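Local coordinates for protein beta-glucosidase (Chaetomella raphigera, PDB 6JXG) that probably hydrolyses terminal, non-reducing beta-D-glucosyl residues to release beta-D-glucose, as a secreted glycoside hydrolase family 3 enzyme of cellulose breakdown, at residues L86-A100 and V318-D332. Numbering follows the deposited sequence.
Sequences LIYSRGLALGQEAKA and VQADHKQVARAIARD
His-322 is gripped at both ring nitrogens by helix 86-100. His-322 ND1 gives a short hydrogen bond, 2.5 Å, to Glu-97 OE2, which lies in the ring plane and accepts through its anti lone pair. Thr-70 OG1 also hydrogen-bonds Glu-97 OE2. His-322 NE2 donates to Gln-96 OE1 at 2.9 Å, with the oxygen tilted 22° out of the ring plane. Ala-93 CB makes a CH-pi contact over the ring, 3.9 Å from its centroid, and Ala-320 CB lies near the rim of the opposite face. A leucine in place of His-322 would probably leave the Glu-97 carboxylate and Gln-96 OE1 without these donors. Val-318 flanks this polar cluster, its CG2 on Glu-97 CB and its CG1 on Ala-100 CB. Farther along, packing is knobs-into-holes: Val-325 sits among Leu-86, Ser-89, Arg-90 and Ala-93, its CG2, anti to the backbone N (chi1 70° for CG1), reaching Ser-89 CB at 3.7 Å. Leu-86 enters the hole of Val-325, Ala-328, Ile-329 and Asp-332, CD2 meeting Ala-328 CB at 3.9 Å. Pro-73 O holds the Arg-90 guanidinium. The axes of helices 86-100 and 323-332 run roughly antiparallel (145°), 9.5 Å apart at closest approach. Helix 86-100, from the N-terminal TIM-barrel family region, has helix 131-147 beside Ile-87 and Tyr-88; helix 75-79 touches Arg-90 and Ile-329, and helix 323-332, leading into strand 335-339, rests against helix 511-519.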
ATOM      1  N   LEU A  86     -11.261   7.797  -3.049  1.00 12.52           N
ATOM      2  CA  LEU A  86     -11.480   6.362  -2.896  1.00 11.69           C
ATOM      3  C   LEU A  86     -10.573   5.813  -1.817  1.00 11.76           C
ATOM      4  O   LEU A  86     -10.958   4.888  -1.112  1.00 11.11           O
ATOM      5  CB  LEU A  86     -11.221   5.638  -4.223  1.00 12.19           C
ATOM      6  CG  LEU A  86     -12.286   5.903  -5.261  1.00 12.12           C
ATOM      7  CD1 LEU A  86     -11.910   5.192  -6.543  1.00 12.68           C
ATOM      8  CD2 LEU A  86     -13.688   5.491  -4.760  1.00 11.98           C
ATOM      9  N   ILE A  87      -9.319   6.346  -1.734  1.00 10.75           N
ATOM     10  CA  ILE A  87      -8.377   5.876  -0.779  1.00 10.58           C
ATOM     11  C   ILE A  87      -8.955   6.139   0.623  1.00 11.31           C
ATOM     12  O   ILE A  87      -8.931   5.241   1.496  1.00  9.60           O
ATOM     13  CB  ILE A  87      -7.027   6.596  -0.923  1.00 11.06           C
ATOM     14  CG1 ILE A  87      -6.451   6.289  -2.294  1.00 11.80           C
ATOM     15  CG2 ILE A  87      -6.100   6.106   0.191  1.00 11.11           C
ATOM     16  CD1 ILE A  87      -5.164   6.987  -2.720  1.00 12.03           C
ATOM     17  N   TYR A  88      -9.477   7.361   0.821  1.00 11.31           N
ATOM     18  CA  TYR A  88     -10.022   7.708   2.121  1.00 11.86           C
ATOM     19  C   TYR A  88     -11.198   6.804   2.429  1.00 11.74           C
ATOM     20  O   TYR A  88     -11.245   6.239   3.509  1.00 12.02           O
ATOM     21  CB  TYR A  88     -10.492   9.175   2.143  1.00 12.72           C
ATOM     22  CG  TYR A  88     -11.281   9.468   3.360  1.00 13.07           C
ATOM     23  CD1 TYR A  88     -10.649   9.795   4.553  1.00 14.12           C
ATOM     24  CD2 TYR A  88     -12.711   9.367   3.353  1.00 14.67           C
ATOM     25  CE1 TYR A  88     -11.381  10.068   5.730  1.00 14.40           C
ATOM     26  CE2 TYR A  88     -13.425   9.641   4.533  1.00 14.15           C
ATOM     27  CZ  TYR A  88     -12.740   9.967   5.705  1.00 15.04           C
ATOM     28  OH  TYR A  88     -13.431  10.194   6.886  1.00 17.02           O
ATOM     29  N   SER A  89     -12.118   6.618   1.470  1.00 11.98           N
ATOM     30  CA  SER A  89     -13.277   5.783   1.700  1.00 11.70           C
ATOM     31  C   SER A  89     -12.979   4.297   2.039  1.00 12.16           C
ATOM     32  O   SER A  89     -13.630   3.696   2.875  1.00 10.62           O
ATOM     33  CB  SER A  89     -14.272   5.837   0.521  1.00 14.92           C
ATOM     34  OG  SER A  89     -14.845   7.147   0.475  1.00 16.52           O
ATOM     35  N   ARG A  90     -11.985   3.702   1.398  1.00 11.24           N
ATOM     36  CA  ARG A  90     -11.540   2.342   1.802  1.00 11.53           C
ATOM     37  C   ARG A  90     -11.061   2.297   3.237  1.00 10.37           C
ATOM     38  O   ARG A  90     -11.402   1.372   4.004  1.00 11.58           O
ATOM     39  CB  ARG A  90     -10.434   1.884   0.848  1.00 11.70           C
ATOM     40  CG  ARG A  90      -9.797   0.570   1.223  1.00 11.99           C
ATOM     41  CD  ARG A  90      -8.866   0.219   0.092  1.00 13.08           C
ATOM     42  NE  ARG A  90      -7.970  -0.918   0.334  1.00 13.18           N
ATOM     43  CZ  ARG A  90      -6.828  -0.895   1.014  1.00 12.77           C
ATOM     44  NH1 ARG A  90      -6.473   0.177   1.691  1.00 12.06           N
ATOM     45  NH2 ARG A  90      -6.083  -2.014   1.096  1.00 11.59           N
ATOM     46  N   GLY A  91     -10.360   3.341   3.674  1.00 10.33           N
ATOM     47  CA  GLY A  91      -9.911   3.378   5.058  1.00  9.63           C
ATOM     48  C   GLY A  91     -11.048   3.525   6.061  1.00  9.49           C
ATOM     49  O   GLY A  91     -11.110   2.813   7.127  1.00  7.89           O
ATOM     50  N   LEU A  92     -11.959   4.400   5.721  1.00  9.68           N
ATOM     51  CA  LEU A  92     -13.185   4.568   6.536  1.00 10.52           C
ATOM     52  C   LEU A  92     -13.946   3.246   6.638  1.00 10.68           C
ATOM     53  O   LEU A  92     -14.383   2.807   7.735  1.00 10.14           O
ATOM     54  CB  LEU A  92     -14.098   5.685   5.966  1.00 12.48           C
ATOM     55  CG  LEU A  92     -15.348   6.032   6.764  1.00 14.14           C
ATOM     56  CD1 LEU A  92     -14.974   6.747   8.077  1.00 15.28           C
ATOM     57  CD2 LEU A  92     -16.335   6.892   5.942  1.00 15.67           C
ATOM     58  N   ALA A  93     -14.127   2.590   5.494  1.00 10.29           N
ATOM     59  CA  ALA A  93     -14.901   1.357   5.473  1.00 10.47           C
ATOM     60  C   ALA A  93     -14.205   0.252   6.284  1.00 11.13           C
ATOM     61  O   ALA A  93     -14.853  -0.437   7.061  1.00  9.91           O
ATOM     62  CB  ALA A  93     -15.105   0.929   4.045  1.00 10.60           C
ATOM     63  N   LEU A  94     -12.879   0.149   6.168  1.00 10.61           N
ATOM     64  CA  LEU A  94     -12.124  -0.838   6.962  1.00 11.84           C
ATOM     65  C   LEU A  94     -12.258  -0.555   8.433  1.00 11.56           C
ATOM     66  O   LEU A  94     -12.490  -1.450   9.265  1.00 10.84           O
ATOM     67  CB  LEU A  94     -10.629  -0.708   6.689  1.00 12.77           C
ATOM     68  CG  LEU A  94      -9.698  -1.877   6.749  1.00 15.36           C
ATOM     69  CD1 LEU A  94      -8.256  -1.436   6.957  1.00 14.63           C
ATOM     70  CD2 LEU A  94     -10.088  -3.244   7.342  1.00 15.89           C
ATOM     71  N   GLY A  95     -12.033   0.703   8.767  1.00 11.44           N
ATOM     72  CA  GLY A  95     -12.123   1.081  10.170  1.00 10.95           C
ATOM     73  C   GLY A  95     -13.513   0.902  10.763  1.00 10.58           C
ATOM     74  O   GLY A  95     -13.634   0.515  11.961  1.00 10.70           O
ATOM     75  N   GLN A  96     -14.542   1.183   9.979  1.00 10.76           N
ATOM     76  CA  GLN A  96     -15.925   0.827  10.411  1.00 11.21           C
ATOM     77  C   GLN A  96     -16.130  -0.624  10.788  1.00 11.74           C
ATOM     78  O   GLN A  96     -16.720  -0.961  11.883  1.00 10.33           O
ATOM     79  CB  GLN A  96     -16.955   1.260   9.375  1.00 11.81           C
ATOM     80  CG  GLN A  96     -17.105   2.773   9.359  1.00 12.49           C
ATOM     81  CD  GLN A  96     -17.921   3.254   8.223  1.00 14.31           C
ATOM     82  OE1 GLN A  96     -18.127   2.547   7.215  1.00 15.59           O
ATOM     83  NE2 GLN A  96     -18.395   4.493   8.356  1.00 15.39           N
ATOM     84  N   GLU A  97     -15.604  -1.512   9.945  1.00 11.24           N
ATOM     85  CA  GLU A  97     -15.679  -2.927  10.254  1.00 10.90           C
ATOM     86  C   GLU A  97     -14.874  -3.305  11.547  1.00 10.96           C
ATOM     87  O   GLU A  97     -15.328  -4.130  12.364  1.00 11.66           O
ATOM     88  CB  GLU A  97     -15.268  -3.805   9.059  1.00 10.36           C
ATOM     89  CG  GLU A  97     -16.176  -3.600   7.869  1.00 10.21           C
ATOM     90  CD  GLU A  97     -16.106  -4.624   6.735  1.00 10.75           C
ATOM     91  OE1 GLU A  97     -15.388  -5.662   6.790  1.00 10.51           O
ATOM     92  OE2 GLU A  97     -16.807  -4.312   5.706  1.00 11.02           O
ATOM     93  N   ALA A  98     -13.639  -2.799  11.645  1.00 11.56           N
ATOM     94  CA  ALA A  98     -12.749  -3.086  12.755  1.00 11.32           C
ATOM     95  C   ALA A  98     -13.478  -2.659  14.083  1.00 12.75           C
ATOM     96  O   ALA A  98     -13.594  -3.457  15.052  1.00 11.28           O
ATOM     97  CB  ALA A  98     -11.444  -2.336  12.567  1.00 11.19           C
ATOM     98  N   LYS A  99     -13.960  -1.410  14.141  1.00 13.43           N
ATOM     99  CA  LYS A  99     -14.638  -0.924  15.337  1.00 12.89           C
ATOM    100  C   LYS A  99     -15.835  -1.800  15.709  1.00 13.26           C
ATOM    101  O   LYS A  99     -16.052  -2.129  16.897  1.00 13.64           O
ATOM    102  CB  LYS A  99     -15.100   0.540  15.157  1.00 14.70           C
ATOM    103  CG  LYS A  99     -16.048   0.980  16.286  1.00 15.81           C
ATOM    104  CD  LYS A  99     -16.047   2.494  16.539  1.00 17.91           C
ATOM    105  CE  LYS A  99     -17.065   2.846  17.667  1.00 19.25           C
ATOM    106  NZ  LYS A  99     -17.767   4.181  17.444  1.00 19.90           N
ATOM    107  N   ALA A 100     -16.635  -2.130  14.696  1.00 12.01           N
ATOM    108  CA  ALA A 100     -17.873  -2.863  14.930  1.00 12.93           C
ATOM    109  C   ALA A 100     -17.576  -4.265  15.536  1.00 12.71           C
ATOM    110  O   ALA A 100     -18.398  -4.811  16.260  1.00 12.85           O
ATOM    111  CB  ALA A 100     -18.679  -2.941  13.644  1.00 12.21           C
ATOM    112  N   VAL A 318     -20.523  -7.424   9.603  1.00 12.07           N
ATOM    113  CA  VAL A 318     -20.169  -6.003   9.566  1.00 11.37           C
ATOM    114  C   VAL A 318     -19.982  -5.455   8.137  1.00 11.22           C
ATOM    115  O   VAL A 318     -19.479  -4.364   7.987  1.00 11.93           O
ATOM    116  CB  VAL A 318     -18.910  -5.744  10.441  1.00 11.43           C
ATOM    117  CG1 VAL A 318     -19.124  -6.142  11.905  1.00 12.49           C
ATOM    118  CG2 VAL A 318     -17.707  -6.465   9.922  1.00 11.16           C
ATOM    119  N   GLN A 319     -20.339  -6.191   7.104  1.00 11.40           N
ATOM    120  CA  GLN A 319     -20.048  -5.781   5.714  1.00 12.00           C
ATOM    121  C   GLN A 319     -20.700  -4.482   5.302  1.00 12.27           C
ATOM    122  O   GLN A 319     -20.159  -3.775   4.467  1.00 12.23           O
ATOM    123  CB  GLN A 319     -20.467  -6.829   4.725  1.00 12.53           C
ATOM    124  CG  GLN A 319     -19.637  -8.111   4.886  1.00 13.79           C
ATOM    125  CD  GLN A 319     -20.078  -9.161   3.900  1.00 14.86           C
ATOM    126  OE1 GLN A 319     -19.888  -9.013   2.714  1.00 14.75           O
ATOM    127  NE2 GLN A 319     -20.725 -10.217   4.400  1.00 15.94           N
ATOM    128  N   ALA A 320     -21.874  -4.215   5.856  1.00 12.40           N
ATOM    129  CA  ALA A 320     -22.583  -2.995   5.572  1.00 12.45           C
ATOM    130  C   ALA A 320     -22.642  -2.805   4.024  1.00 11.84           C
ATOM    131  O   ALA A 320     -22.908  -3.775   3.321  1.00 12.69           O
ATOM    132  CB  ALA A 320     -21.928  -1.835   6.325  1.00 11.98           C
ATOM    133  N   ASP A 321     -22.417  -1.588   3.525  1.00 12.05           N
ATOM    134  CA  ASP A 321     -22.452  -1.269   2.104  1.00 13.46           C
ATOM    135  C   ASP A 321     -21.020  -1.144   1.557  1.00 14.31           C
ATOM    136  O   ASP A 321     -20.773  -0.479   0.542  1.00 14.44           O
ATOM    137  CB  ASP A 321     -23.245   0.055   1.880  1.00 14.57           C
ATOM    138  CG  ASP A 321     -22.656   1.222   2.627  1.00 16.33           C
ATOM    139  OD1 ASP A 321     -22.996   2.344   2.263  1.00 21.81           O
ATOM    140  OD2 ASP A 321     -21.837   1.065   3.536  1.00 14.36           O
ATOM    141  N   HIS A 322     -20.065  -1.793   2.234  1.00 13.22           N
ATOM    142  CA  HIS A 322     -18.635  -1.592   1.877  1.00 13.26           C
ATOM    143  C   HIS A 322     -18.216  -2.196   0.570  1.00 12.92           C
ATOM    144  O   HIS A 322     -17.121  -1.898   0.076  1.00 14.74           O
ATOM    145  CB  HIS A 322     -17.750  -2.104   3.019  1.00 12.67           C
ATOM    146  CG  HIS A 322     -17.996  -1.394   4.313  1.00 12.05           C
ATOM    147  ND1 HIS A 322     -17.925  -2.035   5.545  1.00 12.23           N
ATOM    148  CD2 HIS A 322     -18.375  -0.117   4.574  1.00 11.71           C
ATOM    149  CE1 HIS A 322     -18.196  -1.165   6.496  1.00 11.68           C
ATOM    150  NE2 HIS A 322     -18.487  -0.006   5.940  1.00 11.39           N
ATOM    151  N   LYS A 323     -19.069  -3.036  -0.037  1.00 13.78           N
ATOM    152  CA  LYS A 323     -18.735  -3.538  -1.361  1.00 14.54           C
ATOM    153  C   LYS A 323     -18.693  -2.425  -2.393  1.00 15.50           C
ATOM    154  O   LYS A 323     -18.155  -2.590  -3.495  1.00 15.06           O
ATOM    155  CB  LYS A 323     -19.686  -4.660  -1.795  1.00 15.06           C
ATOM    156  CG  LYS A 323     -21.067  -4.204  -2.187  1.00 17.03           C
ATOM    157  CD  LYS A 323     -21.908  -5.382  -2.630  1.00 20.03           C
ATOM    158  CE  LYS A 323     -23.147  -4.769  -3.257  1.00 23.94           C
ATOM    159  NZ  LYS A 323     -24.069  -5.755  -3.810  1.00 25.25           N
ATOM    160  N   GLN A 324     -19.279  -1.289  -2.075  1.00 16.01           N
ATOM    161  CA  GLN A 324     -19.412  -0.201  -3.105  1.00 16.76           C
ATOM    162  C   GLN A 324     -18.025   0.388  -3.379  1.00 14.34           C
ATOM    163  O   GLN A 324     -17.523   0.451  -4.541  1.00 11.97           O
ATOM    164  CB  GLN A 324     -20.471   0.821  -2.602  1.00 18.95           C
ATOM    165  CG  GLN A 324     -21.790   0.010  -2.486  1.00 25.79           C
ATOM    166  CD  GLN A 324     -23.024   0.791  -2.056  1.00 31.06           C
ATOM    167  OE1 GLN A 324     -22.984   1.989  -1.844  1.00 28.98           O
ATOM    168  NE2 GLN A 324     -24.153   0.075  -1.979  1.00 40.53           N
ATOM    169  N   VAL A 325     -17.345   0.746  -2.299  1.00 13.11           N
ATOM    170  CA  VAL A 325     -15.975   1.265  -2.468  1.00 13.32           C
ATOM    171  C   VAL A 325     -15.052   0.156  -2.942  1.00 13.44           C
ATOM    172  O   VAL A 325     -14.179   0.428  -3.719  1.00 12.21           O
ATOM    173  CB  VAL A 325     -15.434   1.972  -1.194  1.00 14.66           C
ATOM    174  CG1 VAL A 325     -15.165   0.998  -0.080  1.00 15.79           C
ATOM    175  CG2 VAL A 325     -14.145   2.716  -1.546  1.00 15.43           C
ATOM    176  N   ALA A 326     -15.280  -1.091  -2.527  1.00 12.29           N
ATOM    177  CA  ALA A 326     -14.494  -2.202  -3.029  1.00 12.79           C
ATOM    178  C   ALA A 326     -14.605  -2.327  -4.593  1.00 13.15           C
ATOM    179  O   ALA A 326     -13.607  -2.462  -5.313  1.00 12.93           O
ATOM    180  CB  ALA A 326     -14.819  -3.487  -2.301  1.00 13.55           C
ATOM    181  N   ARG A 327     -15.823  -2.217  -5.104  1.00 12.46           N
ATOM    182  CA  ARG A 327     -16.031  -2.225  -6.537  1.00 12.94           C
ATOM    183  C   ARG A 327     -15.420  -1.016  -7.221  1.00 12.40           C
ATOM    184  O   ARG A 327     -14.821  -1.131  -8.293  1.00 13.22           O
ATOM    185  CB  ARG A 327     -17.516  -2.316  -6.872  1.00 13.67           C
ATOM    186  CG  ARG A 327     -17.735  -2.583  -8.375  1.00 15.90           C
ATOM    187  CD  ARG A 327     -19.198  -2.722  -8.619  1.00 18.56           C
ATOM    188  NE  ARG A 327     -19.463  -2.875 -10.051  1.00 18.04           N
ATOM    189  CZ  ARG A 327     -20.562  -3.441 -10.524  1.00 21.16           C
ATOM    190  NH1 ARG A 327     -21.472  -3.942  -9.698  1.00 19.67           N
ATOM    191  NH2 ARG A 327     -20.760  -3.519 -11.833  1.00 19.15           N
ATOM    192  N   ALA A 328     -15.560   0.179  -6.642  1.00 12.48           N
ATOM    193  CA  ALA A 328     -15.066   1.364  -7.286  1.00 12.35           C
ATOM    194  C   ALA A 328     -13.527   1.330  -7.441  1.00 12.15           C
ATOM    195  O   ALA A 328     -13.007   1.719  -8.487  1.00 10.45           O
ATOM    196  CB  ALA A 328     -15.523   2.619  -6.554  1.00 13.52           C
ATOM    197  N   ILE A 329     -12.822   0.806  -6.442  1.00 10.45           N
ATOM    198  CA  ILE A 329     -11.361   0.630  -6.557  1.00 10.49           C
ATOM    199  C   ILE A 329     -10.951  -0.512  -7.474  1.00 10.73           C
ATOM    200  O   ILE A 329      -9.970  -0.366  -8.213  1.00 10.97           O
ATOM    201  CB  ILE A 329     -10.756   0.497  -5.139  1.00 10.46           C
ATOM    202  CG1 ILE A 329     -10.943   1.830  -4.389  1.00 10.74           C
ATOM    203  CG2 ILE A 329      -9.301   0.037  -5.198  1.00 10.70           C
ATOM    204  CD1 ILE A 329     -10.673   1.803  -2.939  1.00 11.65           C
ATOM    205  N   ALA A 330     -11.676  -1.633  -7.466  1.00 10.88           N
ATOM    206  CA  ALA A 330     -11.429  -2.727  -8.402  1.00 12.43           C
ATOM    207  C   ALA A 330     -11.575  -2.218  -9.818  1.00 12.98           C
ATOM    208  O   ALA A 330     -10.829  -2.614 -10.703  1.00 14.79           O
ATOM    209  CB  ALA A 330     -12.393  -3.867  -8.197  1.00 11.90           C
ATOM    210  N   ARG A 331     -12.507  -1.298 -10.022  1.00 11.65           N
ATOM    211  CA  ARG A 331     -12.701  -0.715 -11.349  1.00 12.23           C
ATOM    212  C   ARG A 331     -11.680   0.369 -11.693  1.00 12.46           C
ATOM    213  O   ARG A 331     -11.041   0.375 -12.744  1.00 13.92           O
ATOM    214  CB  ARG A 331     -14.149  -0.140 -11.392  1.00 12.13           C
ATOM    215  CG  ARG A 331     -14.594   0.647 -12.613  1.00 14.64           C
ATOM    216  CD  ARG A 331     -15.973   1.273 -12.319  1.00 15.61           C
ATOM    217  NE  ARG A 331     -15.719   2.423 -11.485  1.00 17.77           N
ATOM    218  CZ  ARG A 331     -16.478   2.954 -10.501  1.00 22.93           C
ATOM    219  NH1 ARG A 331     -17.595   2.428 -10.156  1.00 22.49           N
ATOM    220  NH2 ARG A 331     -16.087   4.096  -9.878  1.00 23.12           N
ATOM    221  N   ASP A 332     -11.593   1.379 -10.836  1.00 12.70           N
ATOM    222  CA  ASP A 332     -10.867   2.579 -11.165  1.00 12.27           C
ATOM    223  C   ASP A 332      -9.350   2.456 -10.982  1.00 11.79           C
ATOM    224  O   ASP A 332      -8.627   3.354 -11.347  1.00 12.64           O
ATOM    225  CB  ASP A 332     -11.373   3.786 -10.373  1.00 13.41           C
ATOM    226  CG  ASP A 332     -12.775   4.220 -10.706  1.00 13.60           C
ATOM    227  OD1 ASP A 332     -13.391   3.723 -11.678  1.00 12.71           O
ATOM    228  OD2 ASP A 332     -13.225   5.170 -10.008  1.00 12.50           O
TER